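Local coordinates for protein 3-hydroxyisobutyryl-CoA hydrolase (Mycobacterium thermoresistibile, PDB 4HDT) that probably hydrolyses 3-hydroxy-2-methylpropanoyl-CoA to the free hydroxy acid and coenzyme A, as a crotonase-like enzyme, and binds zinc ions, at residues S265-A268 with L269-L273; R159-G162 with K163-L166; N31-H35 with G36-T40; G114-G118 with G119-V123. All coordinates share one frame; numbering follows the deposited sequence. Where two conformers were deposited one is given.

Contact 1: S265-A268 with L269-L273; sequences SPIA and LSVTL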
loop_
_atom_site.group_PDB
_atom_site.type_symbol
_atom_site.label_atom_id
_atom_site.label_comp_id
_atom_site.label_asym_id
_atom_site.label_seq_id
_atom_site.Cartn_x
_atom_site.Cartn_y
_atom_site.Cartn_z
ATOM N N SER A 265 -8.294 -14.346 5.369
ATOM C CA SER A 265 -8.153 -15.532 4.541
ATOM C C SER A 265 -6.946 -16.358 4.951
ATOM O O SER A 265 -5.824 -15.810 4.926
ATOM C CB SER A 265 -8.010 -15.092 3.066
ATOM O OG SER A 265 -7.423 -16.085 2.264
ATOM N N PRO A 266 -7.126 -17.662 5.296
ATOM C CA PRO A 266 -5.936 -18.485 5.641
ATOM C C PRO A 266 -4.845 -18.544 4.576
ATOM O O PRO A 266 -3.679 -18.321 4.884
ATOM C CB PRO A 266 -6.531 -19.863 5.934
ATOM C CG PRO A 266 -7.875 -19.518 6.528
ATOM C CD PRO A 266 -8.371 -18.353 5.683
ATOM N N ILE A 267 -5.221 -18.746 3.307
ATOM C CA ILE A 267 -4.209 -18.818 2.262
ATOM C C ILE A 267 -3.556 -17.445 2.059
ATOM O O ILE A 267 -2.336 -17.356 1.980
ATOM C CB ILE A 267 -4.738 -19.420 0.943
ATOM C CG1 ILE A 267 -3.595 -19.682 -0.043
ATOM C CG2 ILE A 267 -5.793 -18.514 0.317
ATOM C CD1 ILE A 267 -2.532 -20.635 0.451
ATOM N N ALA A 268 -4.340 -16.379 2.087
ATOM C CA ALA A 268 -3.754 -15.033 1.912
ATOM C C ALA A 268 -2.776 -14.674 3.062
ATOM O O ALA A 268 -1.719 -14.125 2.818
ATOM C CB ALA A 268 -4.830 -13.984 1.765
ATOM N N LEU A 269 -3.155 -15.010 4.280
ATOM C CA LEU A 269 -2.299 -14.805 5.457
ATOM C C LEU A 269 -0.981 -15.528 5.255
ATOM O O LEU A 269 0.077 -14.945 5.487
ATOM C CB LEU A 269 -2.940 -15.342 6.747
ATOM C CG LEU A 269 -4.049 -14.463 7.315
ATOM C CD1 LEU A 269 -4.896 -15.286 8.303
ATOM C CD2 LEU A 269 -3.525 -13.145 7.893
ATOM N N SER A 270 -1.069 -16.781 4.818
ATOM C CA SER A 270 0.110 -17.646 4.673
ATOM C C SER A 270 1.031 -17.119 3.581
ATOM O O SER A 270 2.252 -17.118 3.720
ATOM C CB SER A 270 -0.315 -19.079 4.385
ATOM O OG SER A 270 -1.202 -19.570 5.390
ATOM N N VAL A 271 0.437 -16.683 2.491
ATOM C CA VAL A 271 1.234 -16.173 1.381
ATOM C C VAL A 271 1.841 -14.817 1.771
ATOM O O VAL A 271 2.976 -14.493 1.390
ATOM C CB VAL A 271 0.423 -16.107 0.091
ATOM C CG1 VAL A 271 1.233 -15.474 -1.024
ATOM C CG2 VAL A 271 -0.069 -17.495 -0.341
ATOM N N THR A 272 1.092 -14.015 2.527
ATOM C CA THR A 272 1.571 -12.735 3.023
ATOM C C THR A 272 2.798 -12.891 3.928
ATOM O O THR A 272 3.799 -12.185 3.765
ATOM C CB THR A 272 0.446 -11.941 3.696
ATOM O OG1 THR A 272 -0.523 -11.616 2.691
ATOM C CG2 THR A 272 0.977 -10.642 4.287
ATOM N N LEU A 273 2.724 -13.827 4.867
ATOM C CA LEU A 273 3.874 -14.095 5.716
ATOM C C LEU A 273 5.102 -14.483 4.885
ATOM O O LEU A 273 6.203 -13.938 5.083
ATOM C CB LEU A 273 3.549 -15.166 6.756
ATOM C CG LEU A 273 4.675 -15.559 7.732
ATOM C CD1 LEU A 273 5.157 -14.318 8.474
ATOM C CD2 LEU A 273 4.162 -16.623 8.703
#
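The N-terminal turns of helix 266-279 make this contact, with S265 as the N-cap. The regular ladder starts at once, L269 N bonding to S265 O and V271 N to I267 O. The hydroxyl of S265 reaches forward to the backbone N-H of A268, its OG 3.1 Å from A268 N, while also being hydrogen-bonded to D304. Serine suits the cap because its short side chain can stand in for the missing carbonyl of a preceding turn. P266 suits the first helical position, where no backbone N-H is needed for an intrahelical bond.

Two hydroxyls double the backbone bonds at their own positions. S270 OG, beside its own backbone N (chi1 -56°), donates to P266 O at 2.8 Å, and S270 N reaches the same oxygen at 3.0 Å from the other face of its carbonyl plane. Small hydroxyl residues can do this in a helix that is largely buried because the carbonyl one turn back satisfies their proton. Apolar packing fills another side: I267 and V271 lie alongside each other, I267 CD1 4.1 Å from V271 CG2, and both rest on Y338. T272, whose side chain also touches helix 164-171, repeats the serine pattern, its OG1 donating to A268 O at 2.8 Å from 38° above the carbonyl plane, with T272 N on the opposite face.

Contact 2: R159-G162 with K163-L166; sequences RAPG and KLGL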
loop_
_atom_site.group_PDB
_atom_site.type_symbol
_atom_site.label_atom_id
_atom_site.label_comp_id
_atom_site.label_asym_id
_atom_site.label_seq_id
_atom_site.Cartn_x
_atom_site.Cartn_y
_atom_site.Cartn_z
ATOM N N ARG A 159 10.827 -3.627 5.535
ATOM C CA ARG A 159 11.814 -2.626 6.005
ATOM C C ARG A 159 11.391 -1.901 7.293
ATOM O O ARG A 159 12.151 -1.094 7.821
ATOM C CB ARG A 159 12.135 -1.649 4.870
ATOM C CG ARG A 159 13.080 -2.264 3.805
ATOM C CD ARG A 159 13.214 -1.442 2.534
ATOM N NE ARG A 159 14.212 -2.035 1.620
ATOM C CZ ARG A 159 13.997 -3.146 0.910
ATOM N NH1 ARG A 159 12.830 -3.798 0.992
ATOM N NH2 ARG A 159 14.959 -3.604 0.109
ATOM N N ALA A 160 10.188 -2.188 7.784
ATOM C CA ALA A 160 9.681 -1.556 9.007
ATOM C C ALA A 160 10.490 -2.103 10.195
ATOM O O ALA A 160 11.042 -3.220 10.109
ATOM C CB ALA A 160 8.216 -1.862 9.193
ATOM N N PRO A 161 10.546 -1.336 11.302
ATOM C CA PRO A 161 11.284 -1.824 12.464
ATOM C C PRO A 161 10.731 -3.122 13.023
ATOM O O PRO A 161 9.499 -3.318 13.061
ATOM C CB PRO A 161 11.138 -0.674 13.474
ATOM C CG PRO A 161 10.757 0.544 12.705
ATOM C CD PRO A 161 9.954 -0.007 11.553
ATOM N N GLY A 162 11.626 -3.993 13.501
ATOM C CA GLY A 162 11.153 -5.163 14.231
ATOM C C GLY A 162 10.256 -6.022 13.369
ATOM O O GLY A 162 10.543 -6.251 12.198
ATOM N N LYS A 163 9.141 -6.470 13.954
ATOM C CA LYS A 163 8.101 -7.200 13.232
ATOM C C LYS A 163 6.869 -6.331 13.009
ATOM O O LYS A 163 5.802 -6.862 12.740
ATOM C CB LYS A 163 7.708 -8.469 13.995
ATOM C CG LYS A 163 8.868 -9.410 14.275
ATOM C CD LYS A 163 9.539 -9.865 12.999
ATOM C CE LYS A 163 10.725 -10.767 13.271
ATOM N NZ LYS A 163 11.506 -10.925 12.029
ATOM N N LEU A 164 6.999 -5.014 13.147
ATOM C CA LEU A 164 5.855 -4.136 12.920
ATOM C C LEU A 164 5.212 -4.336 11.543
ATOM O O LEU A 164 3.981 -4.258 11.398
ATOM C CB LEU A 164 6.252 -2.674 13.096
ATOM C CG LEU A 164 6.637 -2.164 14.507
ATOM C CD1 LEU A 164 6.862 -0.672 14.470
ATOM C CD2 LEU A 164 5.679 -2.528 15.594
ATOM N N GLY A 165 6.047 -4.589 10.544
ATOM C CA GLY A 165 5.531 -4.851 9.189
ATOM C C GLY A 165 4.659 -6.095 9.100
ATOM O O GLY A 165 3.600 -6.108 8.405
ATOM N N LEU A 166 5.058 -7.180 9.769
ATOM C CA LEU A 166 4.216 -8.395 9.771
ATOM C C LEU A 166 2.903 -8.151 10.462
ATOM O O LEU A 166 1.843 -8.636 10.042
ATOM C CB LEU A 166 4.917 -9.587 10.470
ATOM C CG LEU A 166 6.097 -10.121 9.773
ATOM C CD1 LEU A 166 6.657 -11.318 10.558
ATOM C CD2 LEU A 166 5.745 -10.560 8.386
HETATM O O HOH W 1 8.784 -5.368 10.224
#
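A160 lays its methyl group against the first turn of helix 164-171, CB coming within 3.7 Å of G165 N; glycine suits the place, since its bare CA leaves that methyl directly against the backbone. Between A160 and the helix the chain reverses in a type II' beta turn from P161 to L164. Its closing bond runs from L164 N to P161 O, 3.0 Å long with an N-H...O angle of 151°, the donor lying in the carbonyl plane. G162 occupies the second turn position with phi 60°, a conformation well suited to a residue without CB, since a side chain there would run into K163 N.

L164 leans on the same carbonyl, its CB 3.3 Å from P161 O, and its CD1 reaches the proline ring at CD, 4.3 Å away. K163, the N-cap residue, bends at its second torsion (chi2 -59°), which brings CD to 3.8 Å from G162 O; its backbone N is bonded to D231 on helix 227-233. A water sits in the hollow of the turn, accepting from G165 N at 2.9 Å and lying within bonding distance of G162 O (2.8 Å) and A160 O (3.1 Å). It thus bridges loop and helix: the N-H of G165, too far from P161 O, which L164 N occupies, is satisfied by solvent instead of protein.

Contact 3: N31-H35 with G36-T40; sequences NSLTH and GMVTT. With ZN (zinc ion), chain D; ACT (acetate ion), chain H.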
loop_
_atom_site.group_PDB
_atom_site.type_symbol
_atom_site.label_atom_id
_atom_site.label_comp_id
_atom_site.label_asym_id
_atom_site.label_seq_id
_atom_site.Cartn_x
_atom_site.Cartn_y
_atom_site.Cartn_z
ATOM N N ASN A 31 -11.306 8.367 -4.103
ATOM C CA ASN A 31 -10.230 8.401 -5.078
ATOM C C ASN A 31 -9.636 7.026 -5.423
ATOM O O ASN A 31 -8.439 6.943 -5.816
ATOM C CB ASN A 31 -9.168 9.420 -4.645
ATOM C CG ASN A 31 -9.748 10.799 -4.406
ATOM O OD1 ASN A 31 -10.544 11.301 -5.224
ATOM N ND2 ASN A 31 -9.280 11.483 -3.351
ATOM N N SER A 32 -10.444 5.954 -5.344
ATOM C CA SER A 32 -9.912 4.647 -5.728
ATOM C C SER A 32 -9.362 4.649 -7.178
ATOM O O SER A 32 -9.914 5.305 -8.052
ATOM C CB SER A 32 -10.882 3.507 -5.484
ATOM O OG SER A 32 -12.017 3.637 -6.260
ATOM N N LEU A 33 -8.297 3.889 -7.425
ATOM C CA LEU A 33 -7.548 3.985 -8.692
ATOM C C LEU A 33 -8.141 3.093 -9.762
ATOM O O LEU A 33 -8.357 1.890 -9.545
ATOM C CB LEU A 33 -6.090 3.538 -8.516
ATOM C CG LEU A 33 -5.305 4.274 -7.475
ATOM C CD1 LEU A 33 -3.904 3.666 -7.430
ATOM C CD2 LEU A 33 -5.210 5.739 -7.827
ATOM N N THR A 34 -8.320 3.681 -10.928
ATOM C CA THR A 34 -8.676 2.946 -12.131
ATOM C C THR A 34 -7.410 2.774 -12.984
ATOM O O THR A 34 -6.373 3.426 -12.754
ATOM C CB THR A 34 -9.689 3.729 -12.978
ATOM O OG1 THR A 34 -9.099 4.950 -13.415
ATOM C CG2 THR A 34 -10.988 4.026 -12.218
ATOM N N HIS A 35 -7.542 1.963 -14.014
ATOM C CA HIS A 35 -6.403 1.753 -14.900
ATOM C C HIS A 35 -6.091 3.076 -15.593
ATOM O O HIS A 35 -4.924 3.455 -15.781
ATOM C CB HIS A 35 -6.773 0.633 -15.862
ATOM C CG HIS A 35 -5.629 0.176 -16.687
ATOM N ND1 HIS A 35 -5.767 -0.722 -17.718
ATOM C CD2 HIS A 35 -4.308 0.465 -16.603
ATOM C CE1 HIS A 35 -4.579 -0.941 -18.257
ATOM N NE2 HIS A 35 -3.674 -0.253 -17.580
ATOM N N GLY A 36 -7.135 3.812 -15.984
ATOM C CA GLY A 36 -6.961 5.122 -16.573
ATOM C C GLY A 36 -6.193 6.128 -15.733
ATOM O O GLY A 36 -5.340 6.873 -16.230
ATOM N N MET A 37 -6.468 6.130 -14.434
ATOM C CA MET A 37 -5.755 7.043 -13.538
ATOM C C MET A 37 -4.277 6.692 -13.449
ATOM O O MET A 37 -3.411 7.592 -13.441
ATOM C CB MET A 37 -6.408 7.017 -12.138
ATOM C CG MET A 37 -7.832 7.576 -12.116
ATOM S SD MET A 37 -8.819 7.130 -10.677
ATOM C CE MET A 37 -8.051 8.063 -9.353
ATOM N N VAL A 38 -3.998 5.400 -13.298
ATOM C CA VAL A 38 -2.608 4.898 -13.326
ATOM C C VAL A 38 -1.877 5.322 -14.600
ATOM O O VAL A 38 -0.763 5.855 -14.542
ATOM C CB VAL A 38 -2.600 3.364 -13.102
ATOM C CG1 VAL A 38 -1.302 2.723 -13.532
ATOM C CG2 VAL A 38 -2.943 3.059 -11.647
ATOM N N THR A 39 -2.498 5.142 -15.774
ATOM C CA THR A 39 -1.792 5.507 -17.004
ATOM C C THR A 39 -1.595 7.030 -17.162
ATOM O O THR A 39 -0.583 7.473 -17.662
ATOM C CB THR A 39 -2.492 4.875 -18.222
ATOM O OG1 THR A 39 -3.855 5.264 -18.230
ATOM C CG2 THR A 39 -2.434 3.421 -18.144
ATOM N N THR A 40 -2.555 7.836 -16.701
ATOM C CA THR A 40 -2.389 9.281 -16.682
ATOM C C THR A 40 -1.178 9.691 -15.821
ATOM O O THR A 40 -0.325 10.485 -16.240
ATOM C CB THR A 40 -3.670 9.981 -16.194
ATOM O OG1 THR A 40 -4.694 9.768 -17.179
ATOM C CG2 THR A 40 -3.453 11.489 -16.039
HETATM ZN ZN ZN D . -7.293 -1.602 -18.834
HETATM C C ACT H . -8.843 -1.368 -12.988
HETATM O O ACT H . -9.357 -0.375 -13.601
HETATM O OXT ACT H . -8.525 -2.419 -13.587
HETATM C CH3 ACT H . -8.661 -1.357 -11.490
#
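With chi1 at 63°, T34 holds OG1 between its own backbone N and carbonyl carbon, facing the first turn of the following helix, where it accepts from M37 N at 3.1 Å. M37 answers from the other end: CG lies beside its backbone N (chi1 -66°) and the extended second torsion carries the sulfur back to the loop. There SD comes to 3.5 Å from T34 N and takes a weak N-H...S bond, while a bend at chi3 (70°) folds the methyl CE toward N31 O and S32 O.

This reciprocal pairing of T34 and M37 is a capping box at the start of helix 35-49. Threonine suits the N-cap through its hydroxyl, and methionine fits because its flexible arm can cover the loop with apolar atoms as well as sulfur. L33 crosses M37 at about a right angle, CD2 4.0 Å from CE. Behind the cap the helix begins in earnest, with V38 N donating almost straight to T34 O.

H35 sends its ring outward, CG anti to its backbone N, with CD2 still 3.8 Å from the methyl CG2 of T39, one turn on. Its ND1 binds zinc at 2.1 Å, with E86 OE1 as the second protein ligand, and D93 bonds to NE2; this second-shell link should fix the ring's rotation. An acetate, probably from the crystallisation liquor, accepts from the backbone of the same histidine, its O 3.0 Å from H35 N.

Contact 4: G114-G118 with G119-V123; sequences GIVMG and GGVGV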
loop_
_atom_site.group_PDB
_atom_site.type_symbol
_atom_site.label_atom_id
_atom_site.label_comp_id
_atom_site.label_asym_id
_atom_site.label_seq_id
_atom_site.Cartn_x
_atom_site.Cartn_y
_atom_site.Cartn_z
ATOM N N GLY A 114 -5.696 11.548 5.568
ATOM C CA GLY A 114 -6.894 10.733 5.693
ATOM C C GLY A 114 -6.710 9.266 5.332
ATOM O O GLY A 114 -5.660 8.661 5.581
ATOM N N ILE A 115 -7.712 8.689 4.711
ATOM C CA ILE A 115 -7.662 7.271 4.329
ATOM C C ILE A 115 -6.630 7.063 3.201
ATOM O O ILE A 115 -6.734 7.666 2.147
ATOM C CB ILE A 115 -9.061 6.799 3.869
ATOM C CG1 ILE A 115 -10.043 6.824 5.047
ATOM C CG2 ILE A 115 -9.000 5.405 3.271
ATOM C CD1 ILE A 115 -11.498 6.663 4.644
ATOM N N VAL A 116 -5.659 6.192 3.429
ATOM C CA VAL A 116 -4.625 5.880 2.450
ATOM C C VAL A 116 -4.368 4.366 2.554
ATOM O O VAL A 116 -3.728 3.869 3.496
ATOM C CB VAL A 116 -3.311 6.638 2.759
ATOM C CG1 VAL A 116 -2.295 6.341 1.667
ATOM C CG2 VAL A 116 -3.489 8.158 2.883
ATOM N N MET A 117 -4.900 3.578 1.637
ATOM C CA MET A 117 -4.856 2.114 1.786
ATOM C C MET A 117 -4.561 1.443 0.436
ATOM O O MET A 117 -4.979 1.932 -0.590
ATOM C CB MET A 117 -6.158 1.558 2.406
ATOM C CG MET A 117 -6.412 1.895 3.887
ATOM S SD MET A 117 -7.770 0.905 4.548
ATOM C CE MET A 117 -9.089 1.612 3.600
ATOM N N GLY A 118 -3.812 0.331 0.496
ATOM C CA GLY A 118 -3.542 -0.518 -0.665
ATOM C C GLY A 118 -2.931 0.286 -1.783
ATOM O O GLY A 118 -1.876 0.894 -1.636
ATOM N N GLY A 119 -3.597 0.345 -2.922
ATOM C CA GLY A 119 -3.052 1.165 -4.012
ATOM C C GLY A 119 -2.732 2.604 -3.709
ATOM O O GLY A 119 -1.876 3.195 -4.328
ATOM N N GLY A 120 -3.390 3.200 -2.693
ATOM C CA GLY A 120 -3.042 4.549 -2.246
ATOM C C GLY A 120 -1.660 4.622 -1.598
ATOM O O GLY A 120 -0.918 5.561 -1.801
ATOM N N VAL A 121 -1.317 3.588 -0.834
ATOM C CA VAL A 121 0.069 3.408 -0.375
ATOM C C VAL A 121 1.008 3.289 -1.563
ATOM O O VAL A 121 2.087 3.900 -1.593
ATOM C CB VAL A 121 0.218 2.176 0.570
ATOM C CG1 VAL A 121 1.699 1.960 0.927
ATOM C CG2 VAL A 121 -0.605 2.392 1.835
ATOM N N GLY A 122 0.613 2.550 -2.586
ATOM C CA GLY A 122 1.480 2.432 -3.767
ATOM C C GLY A 122 1.818 3.733 -4.479
ATOM O O GLY A 122 2.919 3.884 -4.958
ATOM N N VAL A 123 0.867 4.668 -4.587
ATOM C CA VAL A 123 1.157 5.943 -5.237
ATOM C C VAL A 123 1.776 6.985 -4.297
ATOM O O VAL A 123 2.456 7.900 -4.767
ATOM C CB VAL A 123 -0.078 6.550 -6.010
ATOM C CG1 VAL A 123 -0.363 5.747 -7.281
ATOM C CG2 VAL A 123 -1.312 6.673 -5.163
#
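One face of the peptide group joining G120 to V121 carries a methyl of V116: CG1 stands over its carbonyl carbon, 3.7 Å from G120 C. Two other peptide planes take N-H groups in different ways. The carbonyl of M117 receives G120 N at 2.9 Å from well above its plane, 49° out of it, whereas the carbonyl of G118 receives G122 N at 3.1 Å within its plane.

Together these groups join strand 115-117 to helix 119-124 through a glycine-rich turn in which the two axes stand at 90°, with G118 as N-cap. G118 has phi 55°, and a CB there would strike G119 N. At G120 a side chain would point toward the strand, close to M117 O and V116 CG1, so bare backbone lets helix and strand close up. G122 is crowded within the helix itself, by G119 O. V121 supplies the apolar partner for the strand, V116 CG1 lying 4.3 Å from V121 CG2, and it also covers two carbonyls: its CB is 3.3 Å from G118 O and its CG2 3.8 Å from V116 O.

In the crotonase fold, the amino end of the helix following such a turn commonly lends a backbone N-H to the oxyanion hole that polarises the thioester carbonyl. The build of this turn is consistent with that role: its chemistry is almost wholly that of main-chain amides, gathered at a helix start that would favour a negatively charged oxygen.

In the fold
From the N terminus, contact 3 comes first, turning the loop after strand 19-24 into helix 35-49. Contact 4 follows, turning strand 115-117 into helix 119-124 near the centre of the chain. Contact 2 leads the loop after helix 153-158 into helix 164-171, and contact 1 starts helix 266-279. All four are local and run in series; none nests in or crosses another. Two pairs meet in space: L33 CD1 of contact 3 lies 3.7 Å from G119 O of contact 4, packing the loop on helix 119-124, and L273 CD1 of contact 1 lies 3.8 Å from L166 CD2 of contact 2, joining helices 266-279 and 164-171. Contacts 2 and 3 lie on opposite sides of the chain's centre, their centres about 29 Å apart.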